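Local coordinates for DNA repair protein RAD2 (Saccharomyces cerevisiae, PDB 4Q0W) that cuts single-stranded DNA as a magnesium-dependent endonuclease in nucleotide excision repair, making an incision needed to remove damage from UV light, bulky adducts or cross-links, at residues A[275-280]-A[292-297]; A[56-61]-A[347-352]. All blocks are in the same frame, centred on the assembly; numbering follows the deposited sequence. Where two conformers were deposited one is given.

Contact 1 (A[275-280]-A[292-297]); sequences NGQFDK and DLRKKL
Arg294 joins the two helices of a helix-loop-helix pair in the helical region that follows the central sheet of the Rad2 catalytic core. It projects from helix 288-299 and lays its guanidinium against Gly276 and Gln277, near the C-terminal end of helix 266-278. The polar part is one hydrogen bond. Arg294 NH1 donates to Gln277 OE1 at 2.9 Å, with an N-H...O angle of 159°. The donor lies in the carbonyl plane, on a lone pair. Amide and guanidinium are nearly coplanar, 14° apart, and the two side chains run past each other in opposite directions. Arg294 stays extended through chi2, and the bend at chi3 (-59°) brings the guanidinium close to the plane of the Gln277 amide.

The guanidinium is gripped on several sides. NH1 and NH2 also donate to the backbone carbonyls of Tyr273 and Trp272, NE pairs with Glu286, and the group makes a cation-pi contact with Trp272. A methionine in place of Arg294 would probably leave Gln277 OE1, those two carbonyls and the Glu286 charge without this shared partner.

The remaining contact is close packing. Gly276 has no side chain, and its backbone lies over one guanidinium face, with Gly276 C 3.5 Å from Arg294 NH1. Nearby, Gln277 OE1 also rests against the aliphatic part of the arginine, 3.3 Å from Arg294 CD.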
ATOM      1  N   ASN A 275      -7.028 -20.368 -22.438  1.00 20.00           N
ATOM      2  CA  ASN A 275      -7.942 -21.486 -22.679  1.00 28.12           C
ATOM      3  C   ASN A 275      -9.243 -21.328 -21.901  1.00 31.00           C
ATOM      4  O   ASN A 275     -10.327 -21.624 -22.413  1.00 31.85           O
ATOM      5  CB  ASN A 275      -7.309 -22.831 -22.319  1.00 20.83           C
ATOM      6  CG  ASN A 275      -6.157 -23.197 -23.222  1.00 18.16           C
ATOM      7  OD1 ASN A 275      -5.929 -22.569 -24.254  1.00 21.07           O
ATOM      8  ND2 ASN A 275      -5.426 -24.235 -22.839  1.00 20.73           N
ATOM      9  N   GLY A 276      -9.126 -20.867 -20.658  1.00 25.55           N
ATOM     10  CA  GLY A 276     -10.284 -20.692 -19.798  1.00 29.12           C
ATOM     11  C   GLY A 276     -11.130 -19.489 -20.172  1.00 37.59           C
ATOM     12  O   GLY A 276     -12.341 -19.470 -19.926  1.00 36.91           O
ATOM     13  N   GLN A 277     -10.498 -18.473 -20.758  1.00 35.35           N
ATOM     14  CA  GLN A 277     -11.241 -17.305 -21.216  1.00 34.93           C
ATOM     15  C   GLN A 277     -12.074 -17.688 -22.427  1.00 39.70           C
ATOM     16  O   GLN A 277     -13.198 -17.220 -22.584  1.00 39.89           O
ATOM     17  CB  GLN A 277     -10.314 -16.134 -21.556  1.00 32.17           C
ATOM     18  CG  GLN A 277      -9.728 -15.406 -20.337  1.00 33.25           C
ATOM     19  CD  GLN A 277     -10.797 -14.850 -19.406  1.00 36.59           C
ATOM     20  OE1 GLN A 277     -10.971 -15.334 -18.285  1.00 36.08           O
ATOM     21  NE2 GLN A 277     -11.518 -13.831 -19.869  1.00 36.54           N
ATOM     22  N   PHE A 278     -11.534 -18.551 -23.283  1.00 34.71           N
ATOM     23  CA  PHE A 278     -12.312 -19.004 -24.428  1.00 41.86           C
ATOM     24  C   PHE A 278     -13.345 -20.076 -24.074  1.00 50.29           C
ATOM     25  O   PHE A 278     -14.552 -19.872 -24.236  1.00 55.90           O
ATOM     26  CB  PHE A 278     -11.441 -19.531 -25.564  1.00 35.62           C
ATOM     27  CG  PHE A 278     -12.253 -20.106 -26.687  1.00 53.75           C
ATOM     28  CD1 PHE A 278     -12.887 -19.262 -27.590  1.00 56.48           C
ATOM     29  CD2 PHE A 278     -12.449 -21.478 -26.801  1.00 51.94           C
ATOM     30  CE1 PHE A 278     -13.672 -19.772 -28.612  1.00 55.01           C
ATOM     31  CE2 PHE A 278     -13.234 -21.998 -27.822  1.00 50.30           C
ATOM     32  CZ  PHE A 278     -13.849 -21.141 -28.725  1.00 52.39           C
ATOM     33  N   ASP A 279     -12.859 -21.237 -23.648  1.00 49.57           N
ATOM     34  CA  ASP A 279     -13.744 -22.327 -23.262  1.00 43.17           C
ATOM     35  C   ASP A 279     -14.105 -22.129 -21.800  1.00 43.69           C
ATOM     36  O   ASP A 279     -13.403 -22.602 -20.902  1.00 41.91           O
ATOM     37  CB  ASP A 279     -13.066 -23.688 -23.482  1.00 48.78           C
ATOM     38  CG  ASP A 279     -14.045 -24.862 -23.397  1.00 57.54           C
ATOM     39  OD1 ASP A 279     -15.116 -24.711 -22.768  1.00 51.50           O
ATOM     40  OD2 ASP A 279     -13.730 -25.943 -23.953  1.00 45.10           O
ATOM     41  N   LYS A 280     -15.205 -21.418 -21.568  1.00 46.50           N
ATOM     42  CA  LYS A 280     -15.657 -21.121 -20.215  1.00 44.64           C
ATOM     43  C   LYS A 280     -15.961 -22.389 -19.420  1.00 48.56           C
ATOM     44  O   LYS A 280     -15.995 -22.359 -18.184  1.00 54.44           O
ATOM     45  CB  LYS A 280     -16.891 -20.214 -20.259  1.00 50.82           C
ATOM     46  N   ASP A 292      -9.948 -16.842  -8.352  1.00 35.21           N
ATOM     47  CA  ASP A 292      -9.599 -15.518  -7.849  1.00 37.26           C
ATOM     48  C   ASP A 292      -8.568 -14.832  -8.752  1.00 39.02           C
ATOM     49  O   ASP A 292      -8.702 -13.647  -9.080  1.00 34.42           O
ATOM     50  CB  ASP A 292      -9.053 -15.603  -6.421  1.00 42.00           C
ATOM     51  CG  ASP A 292     -10.112 -16.005  -5.402  1.00 52.02           C
ATOM     52  OD1 ASP A 292     -11.321 -15.914  -5.716  1.00 47.31           O
ATOM     53  OD2 ASP A 292      -9.724 -16.403  -4.279  1.00 54.81           O
ATOM     54  N   LEU A 293      -7.529 -15.568  -9.135  1.00 35.27           N
ATOM     55  CA  LEU A 293      -6.503 -15.017 -10.015  1.00 31.85           C
ATOM     56  C   LEU A 293      -7.110 -14.578 -11.352  1.00 29.67           C
ATOM     57  O   LEU A 293      -6.811 -13.489 -11.850  1.00 24.39           O
ATOM     58  CB  LEU A 293      -5.383 -16.031 -10.237  1.00 30.55           C
ATOM     59  CG  LEU A 293      -4.298 -15.647 -11.245  1.00 30.65           C
ATOM     60  CD1 LEU A 293      -3.675 -14.305 -10.903  1.00 25.33           C
ATOM     61  CD2 LEU A 293      -3.238 -16.735 -11.305  1.00 23.45           C
ATOM     62  N   ARG A 294      -7.973 -15.415 -11.921  1.00 28.82           N
ATOM     63  CA  ARG A 294      -8.592 -15.084 -13.199  1.00 26.27           C
ATOM     64  C   ARG A 294      -9.387 -13.792 -13.094  1.00 32.88           C
ATOM     65  O   ARG A 294      -9.250 -12.902 -13.930  1.00 24.23           O
ATOM     66  CB  ARG A 294      -9.505 -16.201 -13.683  1.00 23.81           C
ATOM     67  CG  ARG A 294     -10.163 -15.898 -15.026  1.00 26.78           C
ATOM     68  CD  ARG A 294     -11.023 -17.062 -15.500  1.00 33.34           C
ATOM     69  NE  ARG A 294     -10.238 -18.290 -15.638  1.00 32.49           N
ATOM     70  CZ  ARG A 294      -9.471 -18.574 -16.688  1.00 31.58           C
ATOM     71  NH1 ARG A 294      -9.369 -17.713 -17.693  1.00 26.03           N
ATOM     72  NH2 ARG A 294      -8.795 -19.716 -16.732  1.00 28.36           N
ATOM     73  N   LYS A 295     -10.213 -13.697 -12.056  1.00 28.71           N
ATOM     74  CA  LYS A 295     -11.025 -12.507 -11.833  0.50 33.44           C
ATOM     75  C   LYS A 295     -10.147 -11.260 -11.771  1.00 30.61           C
ATOM     76  O   LYS A 295     -10.485 -10.216 -12.335  1.00 30.37           O
ATOM     77  CB  LYS A 295     -11.843 -12.652 -10.548  0.50 36.59           C
ATOM     78  CG  LYS A 295     -13.183 -11.933 -10.579  0.50 38.76           C
ATOM     79  CD  LYS A 295     -13.037 -10.425 -10.415  0.50 41.09           C
ATOM     80  CE  LYS A 295     -13.901  -9.678 -11.422  0.50 41.80           C
ATOM     81  NZ  LYS A 295     -13.457  -9.928 -12.825  0.50 33.63           N
ATOM     82  N   LYS A 296      -9.011 -11.378 -11.098  1.00 30.03           N
ATOM     83  CA  LYS A 296      -8.068 -10.266 -10.999  1.00 31.37           C
ATOM     84  C   LYS A 296      -7.474  -9.866 -12.358  1.00 26.09           C
ATOM     85  O   LYS A 296      -7.371  -8.675 -12.672  1.00 21.99           O
ATOM     86  CB  LYS A 296      -6.944 -10.611 -10.022  1.00 26.77           C
ATOM     87  CG  LYS A 296      -5.877  -9.542  -9.931  1.00 31.13           C
ATOM     88  CD  LYS A 296      -4.923  -9.833  -8.788  1.00 38.56           C
ATOM     89  CE  LYS A 296      -3.820  -8.793  -8.732  1.00 32.92           C
ATOM     90  NZ  LYS A 296      -2.882  -9.077  -7.618  1.00 31.67           N
ATOM     91  N   LEU A 297      -7.074 -10.855 -13.158  1.00 21.47           N
ATOM     92  CA  LEU A 297      -6.476 -10.562 -14.463  1.00 24.22           C
ATOM     93  C   LEU A 297      -7.500  -9.891 -15.383  1.00 17.89           C
ATOM     94  O   LEU A 297      -7.184  -8.918 -16.074  1.00 20.89           O
ATOM     95  CB  LEU A 297      -5.892 -11.836 -15.091  1.00 21.55           C
ATOM     96  CG  LEU A 297      -4.797 -12.543 -14.271  1.00 26.97           C
ATOM     97  CD1 LEU A 297      -4.575 -13.975 -14.756  1.00 24.37           C
ATOM     98  CD2 LEU A 297      -3.488 -11.780 -14.304  1.00 13.97           C
TER

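Contact 2 (A[56-61]-A[347-352]); sequences GFFRRI and LGWPHE
Phe58 and Trp349 form a T-shaped aromatic pair. The edge of the tryptophan six-membered ring is directed at the face of the phenylalanine. The ring centroids are 5.1 Å apart and the planes stand at 74°. The benzo end of the indole does the touching. Trp349 CZ3 comes within 3.7 Å of Phe58 CE1 and 4.0 Å of Phe58 CZ. Its neighbour Trp349 CH2 is 3.9 Å from Phe58 CD1. The contact is apolar, and the two side chains approach from opposite directions. Phe58 has CG anti to its own N (chi1 -176°), which carries the ring out from helix 52-66 to the indole.

The indole has further support. Leu347 CD1 sits 3.7 Å above the plane of the Trp349 ring, toward its rim. Lys353 makes a cation-pi contact with Trp349, and Met343, Ser354 and Ile357 also touch it. Met343 and Ile357 touch Phe58 as well, so these two residues meet both rings.

The backbone around Trp349 sets its place. Gly348 is the first residue after helix 336-347 to leave helical angles. Its phi is positive (75°), a conformation that suits glycine. Trp349 follows in the connection, with a backbone hydrogen bond to Met343. Pro350 then takes the N-cap position of helix 351-361.

The contact joins the turn between helices 336-347 and 351-361 to helix 52-66 of the N-domain. Helix 52-66 is a helix of the Rossmann-like core. It lies in the chain between the adjacent parallel strands 25-29 and 70-75. Phe57 and Ile61 of this helix pack on helix 148-160, while Phe58 meets the helices 336-347 and 351-361.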
ATOM      1  N   GLY A  56      33.377  11.180  -4.492  1.00 28.46           N
ATOM      2  CA  GLY A  56      32.647   9.935  -4.314  1.00 28.01           C
ATOM      3  C   GLY A  56      33.467   8.725  -4.708  1.00 19.78           C
ATOM      4  O   GLY A  56      33.608   7.790  -3.922  1.00 22.16           O
ATOM      5  N   PHE A  57      34.002   8.733  -5.928  1.00 20.45           N
ATOM      6  CA  PHE A  57      34.838   7.630  -6.384  1.00 23.51           C
ATOM      7  C   PHE A  57      36.045   7.427  -5.477  1.00 27.15           C
ATOM      8  O   PHE A  57      36.355   6.285  -5.117  1.00 19.07           O
ATOM      9  CB  PHE A  57      35.306   7.842  -7.820  1.00 22.77           C
ATOM     10  CG  PHE A  57      34.412   7.210  -8.852  1.00 19.60           C
ATOM     11  CD1 PHE A  57      33.221   7.821  -9.225  1.00 16.77           C
ATOM     12  CD2 PHE A  57      34.773   6.015  -9.465  1.00 18.58           C
ATOM     13  CE1 PHE A  57      32.401   7.250 -10.182  1.00 22.27           C
ATOM     14  CE2 PHE A  57      33.957   5.436 -10.424  1.00 22.40           C
ATOM     15  CZ  PHE A  57      32.765   6.058 -10.781  1.00 19.09           C
ATOM     16  N   PHE A  58      36.716   8.520  -5.100  1.00 20.19           N
ATOM     17  CA  PHE A  58      37.917   8.413  -4.265  1.00 24.21           C
ATOM     18  C   PHE A  58      37.635   7.686  -2.938  1.00 18.12           C
ATOM     19  O   PHE A  58      38.378   6.787  -2.538  1.00 22.79           O
ATOM     20  CB  PHE A  58      38.542   9.797  -4.005  1.00 22.05           C
ATOM     21  CG  PHE A  58      39.839   9.749  -3.222  1.00 25.60           C
ATOM     22  CD1 PHE A  58      39.835   9.775  -1.831  1.00 27.59           C
ATOM     23  CD2 PHE A  58      41.065   9.698  -3.882  1.00 24.84           C
ATOM     24  CE1 PHE A  58      41.039   9.733  -1.108  1.00 23.49           C
ATOM     25  CE2 PHE A  58      42.266   9.655  -3.168  1.00 27.06           C
ATOM     26  CZ  PHE A  58      42.245   9.670  -1.782  1.00 21.01           C
ATOM     27  N   ARG A  59      36.565   8.090  -2.266  1.00 21.78           N
ATOM     28  CA  ARG A  59      36.177   7.501  -0.992  1.00 23.61           C
ATOM     29  C   ARG A  59      35.843   6.003  -1.097  1.00 27.84           C
ATOM     30  O   ARG A  59      36.199   5.204  -0.214  1.00 23.13           O
ATOM     31  CB  ARG A  59      34.969   8.262  -0.437  1.00 28.15           C
ATOM     32  CG  ARG A  59      34.440   7.732   0.892  1.00 34.06           C
ATOM     33  CD  ARG A  59      33.275   8.583   1.395  1.00 41.28           C
ATOM     34  N   ARG A  60      35.150   5.619  -2.166  1.00 22.05           N
ATOM     35  CA  ARG A  60      34.797   4.213  -2.348  1.00 22.65           C
ATOM     36  C   ARG A  60      36.016   3.367  -2.705  1.00 22.02           C
ATOM     37  O   ARG A  60      36.163   2.245  -2.224  1.00 18.34           O
ATOM     38  CB  ARG A  60      33.682   4.060  -3.393  1.00 16.26           C
ATOM     39  CG  ARG A  60      32.359   4.631  -2.917  1.00 23.89           C
ATOM     40  CD  ARG A  60      31.208   4.235  -3.831  1.00 22.57           C
ATOM     41  NE  ARG A  60      29.925   4.672  -3.299  1.00 18.76           N
ATOM     42  CZ  ARG A  60      28.759   4.442  -3.896  1.00 27.18           C
ATOM     43  NH1 ARG A  60      28.722   3.771  -5.037  1.00 22.09           N
ATOM     44  NH2 ARG A  60      27.634   4.881  -3.351  1.00 20.69           N
ATOM     45  N   ILE A  61      36.894   3.912  -3.545  1.00 18.92           N
ATOM     46  CA  ILE A  61      38.123   3.211  -3.921  1.00 17.30           C
ATOM     47  C   ILE A  61      38.967   2.937  -2.673  1.00 21.68           C
ATOM     48  O   ILE A  61      39.523   1.846  -2.503  1.00 21.36           O
ATOM     49  CB  ILE A  61      38.946   4.043  -4.926  1.00 21.02           C
ATOM     50  CG1 ILE A  61      38.292   4.013  -6.310  1.00 19.58           C
ATOM     51  CG2 ILE A  61      40.391   3.542  -5.016  1.00 18.88           C
ATOM     52  CD1 ILE A  61      38.852   5.077  -7.275  1.00 19.85           C
ATOM     53  N   LEU A 347      40.283  18.942  -6.628  1.00 24.92           N
ATOM     54  CA  LEU A 347      39.544  19.232  -5.398  1.00 25.75           C
ATOM     55  C   LEU A 347      40.238  20.212  -4.448  1.00 26.01           C
ATOM     56  O   LEU A 347      39.711  20.516  -3.377  1.00 32.11           O
ATOM     57  CB  LEU A 347      39.248  17.929  -4.650  1.00 31.90           C
ATOM     58  CG  LEU A 347      38.314  16.922  -5.334  1.00 32.60           C
ATOM     59  CD1 LEU A 347      38.188  15.657  -4.501  1.00 29.23           C
ATOM     60  CD2 LEU A 347      36.942  17.541  -5.558  1.00 31.76           C
ATOM     61  N   GLY A 348      41.422  20.685  -4.820  1.00 33.19           N
ATOM     62  CA  GLY A 348      42.153  21.610  -3.975  1.00 28.57           C
ATOM     63  C   GLY A 348      42.807  20.957  -2.767  1.00 31.26           C
ATOM     64  O   GLY A 348      43.290  21.657  -1.870  1.00 31.45           O
ATOM     65  N   TRP A 349      42.832  19.626  -2.735  1.00 29.42           N
ATOM     66  CA  TRP A 349      43.430  18.908  -1.610  1.00 30.46           C
ATOM     67  C   TRP A 349      44.938  19.113  -1.548  1.00 27.75           C
ATOM     68  O   TRP A 349      45.646  18.724  -2.481  1.00 26.67           O
ATOM     69  CB  TRP A 349      43.197  17.407  -1.753  1.00 24.29           C
ATOM     70  CG  TRP A 349      41.814  16.923  -1.448  1.00 33.69           C
ATOM     71  CD1 TRP A 349      40.649  17.630  -1.523  1.00 33.70           C
ATOM     72  CD2 TRP A 349      41.458  15.600  -1.023  1.00 31.25           C
ATOM     73  NE1 TRP A 349      39.585  16.825  -1.165  1.00 34.82           N
ATOM     74  CE2 TRP A 349      40.059  15.575  -0.851  1.00 35.36           C
ATOM     75  CE3 TRP A 349      42.194  14.434  -0.763  1.00 25.94           C
ATOM     76  CZ2 TRP A 349      39.377  14.426  -0.440  1.00 32.69           C
ATOM     77  CZ3 TRP A 349      41.512  13.293  -0.345  1.00 30.57           C
ATOM     78  CH2 TRP A 349      40.121  13.301  -0.193  1.00 31.18           C
ATOM     79  N   PRO A 350      45.449  19.686  -0.438  1.00 26.54           N
ATOM     80  CA  PRO A 350      46.913  19.739  -0.331  1.00 25.65           C
ATOM     81  C   PRO A 350      47.477  18.320  -0.274  1.00 28.78           C
ATOM     82  O   PRO A 350      46.780  17.411   0.184  1.00 27.79           O
ATOM     83  CB  PRO A 350      47.155  20.478   0.995  1.00 30.43           C
ATOM     84  CG  PRO A 350      45.866  20.413   1.744  1.00 32.82           C
ATOM     85  CD  PRO A 350      44.772  20.324   0.707  1.00 26.37           C
ATOM     86  N   HIS A 351      48.702  18.125  -0.752  1.00 23.83           N
ATOM     87  CA  HIS A 351      49.303  16.792  -0.774  1.00 24.94           C
ATOM     88  C   HIS A 351      49.266  16.086   0.587  1.00 31.97           C
ATOM     89  O   HIS A 351      49.049  14.869   0.657  1.00 24.83           O
ATOM     90  CB  HIS A 351      50.735  16.851  -1.307  1.00 21.82           C
ATOM     91  CG  HIS A 351      50.824  17.248  -2.748  1.00 22.15           C
ATOM     92  ND1 HIS A 351      51.999  17.194  -3.466  1.00 19.58           N
ATOM     93  CD2 HIS A 351      49.876  17.703  -3.604  1.00 21.67           C
ATOM     94  CE1 HIS A 351      51.774  17.598  -4.705  1.00 17.44           C
ATOM     95  NE2 HIS A 351      50.494  17.913  -4.814  1.00 17.83           N
ATOM     96  N   GLU A 352      49.461  16.844   1.662  1.00 30.05           N
ATOM     97  CA  GLU A 352      49.501  16.248   2.998  1.00 34.99           C
ATOM     98  C   GLU A 352      48.157  15.624   3.374  1.00 27.79           C
ATOM     99  O   GLU A 352      48.112  14.623   4.085  1.00 35.38           O
ATOM    100  CB  GLU A 352      49.924  17.282   4.050  1.00 32.57           C
TER

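From the N terminus, the chain first reaches 56-61, in the N-domain helix 52-66. It then completes the central sheet and runs out into the helices beyond it. There contact 1 closes a short loop of 11 residues between helices 266-278 and 288-299. The chain later returns to the core, where 347-352 meets 56-61. Contact 2 therefore closes a long loop of 285 residues, and contact 1 is nested inside it. The two do not touch: their centres are 60 Å apart, on opposite sides of the chain's centre. Contact 1 is local to the helices beyond the sheet, whereas contact 2 ties the C-terminal helices to the N-domain.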